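Local coordinates for protein endoglucanase family 5 (Clostridium acetobutylicum ATCC 824, PDB 6PZ7) that probably hydrolyses internal beta-1,4-glucosidic linkages of cellulose and related plant polysaccharides as a broad-specificity endoglucanase of glycoside hydrolase family 5, at residues Asp245-Gln250 with Ala282-Phe287. Numbering follows the deposited sequence.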
loop_
_atom_site.group_PDB
_atom_site.type_symbol
_atom_site.label_atom_id
_atom_site.label_comp_id
_atom_site.label_asym_id
_atom_site.label_seq_id
_atom_site.Cartn_x
_atom_site.Cartn_y
_atom_site.Cartn_z
ATOM N N ASP A 245 -18.657 5.308 -15.700
ATOM C CA ASP A 245 -18.090 6.572 -16.159
ATOM C C ASP A 245 -17.295 7.269 -15.059
ATOM O O ASP A 245 -16.220 7.812 -15.319
ATOM C CB ASP A 245 -19.220 7.497 -16.592
ATOM C CG ASP A 245 -19.773 7.198 -17.947
ATOM O OD1 ASP A 245 -19.295 6.293 -18.674
ATOM O OD2 ASP A 245 -20.786 7.874 -18.277
ATOM N N ALA A 246 -17.810 7.279 -13.838
ATOM C CA ALA A 246 -17.109 7.992 -12.767
ATOM C C ALA A 246 -15.788 7.307 -12.443
ATOM O O ALA A 246 -14.742 7.959 -12.257
ATOM C CB ALA A 246 -17.991 8.053 -11.519
ATOM N N LEU A 247 -15.795 5.974 -12.343
ATOM C CA LEU A 247 -14.571 5.267 -12.006
ATOM C C LEU A 247 -13.559 5.348 -13.134
ATOM O O LEU A 247 -12.363 5.551 -12.892
ATOM C CB LEU A 247 -14.905 3.818 -11.637
ATOM C CG LEU A 247 -13.706 2.952 -11.248
ATOM C CD1 LEU A 247 -12.852 3.539 -10.188
ATOM C CD2 LEU A 247 -14.194 1.578 -10.845
ATOM N N ASP A 248 -14.000 5.199 -14.367
ATOM C CA ASP A 248 -13.096 5.371 -15.499
ATOM C C ASP A 248 -12.487 6.765 -15.512
ATOM O O ASP A 248 -11.292 6.931 -15.827
ATOM C CB ASP A 248 -13.817 5.105 -16.824
ATOM C CG ASP A 248 -12.892 5.187 -17.982
ATOM O OD1 ASP A 248 -11.995 4.332 -18.065
ATOM O OD2 ASP A 248 -13.080 6.111 -18.830
ATOM N N GLY A 249 -13.274 7.789 -15.180
ATOM C CA GLY A 249 -12.729 9.138 -15.098
ATOM C C GLY A 249 -11.612 9.244 -14.067
ATOM O O GLY A 249 -10.588 9.905 -14.301
ATOM N N GLN A 250 -11.784 8.613 -12.904
ATOM C CA GLN A 250 -10.757 8.672 -11.871
ATOM C C GLN A 250 -9.498 7.942 -12.316
ATOM O O GLN A 250 -8.377 8.446 -12.138
ATOM C CB GLN A 250 -11.313 8.074 -10.581
ATOM C CG GLN A 250 -12.395 8.909 -9.906
ATOM C CD GLN A 250 -13.126 8.137 -8.862
ATOM O OE1 GLN A 250 -13.462 6.966 -9.048
ATOM N NE2 GLN A 250 -13.384 8.773 -7.743
ATOM N N ALA A 282 -18.481 -7.359 -6.574
ATOM C CA ALA A 282 -17.798 -8.050 -7.666
ATOM C C ALA A 282 -17.891 -7.272 -8.967
ATOM O O ALA A 282 -16.922 -7.209 -9.716
ATOM C CB ALA A 282 -18.361 -9.466 -7.820
ATOM N N SER A 283 -19.043 -6.681 -9.254
ATOM C CA SER A 283 -19.153 -5.848 -10.458
ATOM C C SER A 283 -18.174 -4.680 -10.415
ATOM O O SER A 283 -17.471 -4.394 -11.386
ATOM C CB SER A 283 -20.575 -5.319 -10.597
ATOM O OG SER A 283 -21.525 -6.343 -10.891
ATOM N N LEU A 284 -18.047 -4.051 -9.253
ATOM C CA LEU A 284 -17.098 -2.957 -9.079
ATOM C C LEU A 284 -15.681 -3.456 -9.276
ATOM O O LEU A 284 -14.888 -2.859 -10.011
ATOM C CB LEU A 284 -17.264 -2.303 -7.701
ATOM C CG LEU A 284 -16.134 -1.353 -7.285
ATOM C CD1 LEU A 284 -15.985 -0.183 -8.255
ATOM C CD2 LEU A 284 -16.420 -0.833 -5.875
ATOM N N ALA A 285 -15.318 -4.547 -8.588
ATOM C CA ALA A 285 -13.939 -5.038 -8.663
ATOM C C ALA A 285 -13.591 -5.441 -10.082
ATOM O O ALA A 285 -12.483 -5.177 -10.555
ATOM C CB ALA A 285 -13.738 -6.214 -7.711
ATOM N N LYS A 286 -14.518 -6.099 -10.774
ATOM C CA LYS A 286 -14.227 -6.526 -12.138
ATOM C C LYS A 286 -13.871 -5.330 -13.013
ATOM O O LYS A 286 -12.877 -5.349 -13.752
ATOM C CB LYS A 286 -15.424 -7.273 -12.712
ATOM C CG LYS A 286 -15.165 -7.810 -14.103
ATOM C CD LYS A 286 -16.365 -8.634 -14.604
ATOM C CE LYS A 286 -16.127 -9.144 -16.024
ATOM N NZ LYS A 286 -17.054 -10.258 -16.381
ATOM N N PHE A 287 -14.699 -4.278 -12.967
ATOM C CA PHE A 287 -14.463 -3.098 -13.792
ATOM C C PHE A 287 -13.214 -2.367 -13.337
ATOM O O PHE A 287 -12.401 -1.950 -14.173
ATOM C CB PHE A 287 -15.669 -2.167 -13.763
ATOM C CG PHE A 287 -15.536 -1.006 -14.692
ATOM C CD1 PHE A 287 -15.819 -1.142 -16.042
ATOM C CD2 PHE A 287 -15.077 0.213 -14.241
ATOM C CE1 PHE A 287 -15.659 -0.074 -16.901
ATOM C CE2 PHE A 287 -14.926 1.283 -15.121
ATOM C CZ PHE A 287 -15.205 1.133 -16.434
#
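Leu247 meets Leu284 and Phe287 through a single methyl, and these three side chains illustrate how adjacent outer helices of a barrel can pack mainly by apolar contact. Its CD2 lies 3.6 Å from CD1 of Leu284, the two leucines standing roughly perpendicular. The same CD2 comes within 3.8 Å of CD2 of Phe287, reaching the ring at its edge and in its plane instead of lying over a face. Leu247 and Phe287 run antiparallel alongside each other, each extended toward the other helix with CG anti to its own backbone N (chi1 -180° and -174°). Farther along the ring, Phe287 CE2 approaches the backbone N of Asp248 at 4.1 Å, while CZ lies 4.2 Å from CB of the same residue. No hydrogen bond joins the two segments, but a salt bridge from Asp248 OD1 to Lys295, just past helix 278-294, adds a polar link; Asp291 OD2 lies close to the same oxygen, a like-charge approach that the lysine probably offsets. Trp238, from a loop, touches both Leu284 and Phe287. The segments' N-to-C directions differ by 35°, roughly parallel, and with axes 11.4 Å apart side chains bridge the gap without backbone-to-backbone contact. In the (beta/alpha)8 barrel, helices 241-259 and 278-294 follow strands 216-221 and 265-270, the latter strand linking them in sequence; helix 327-334 packs against Ala282 and Ala285.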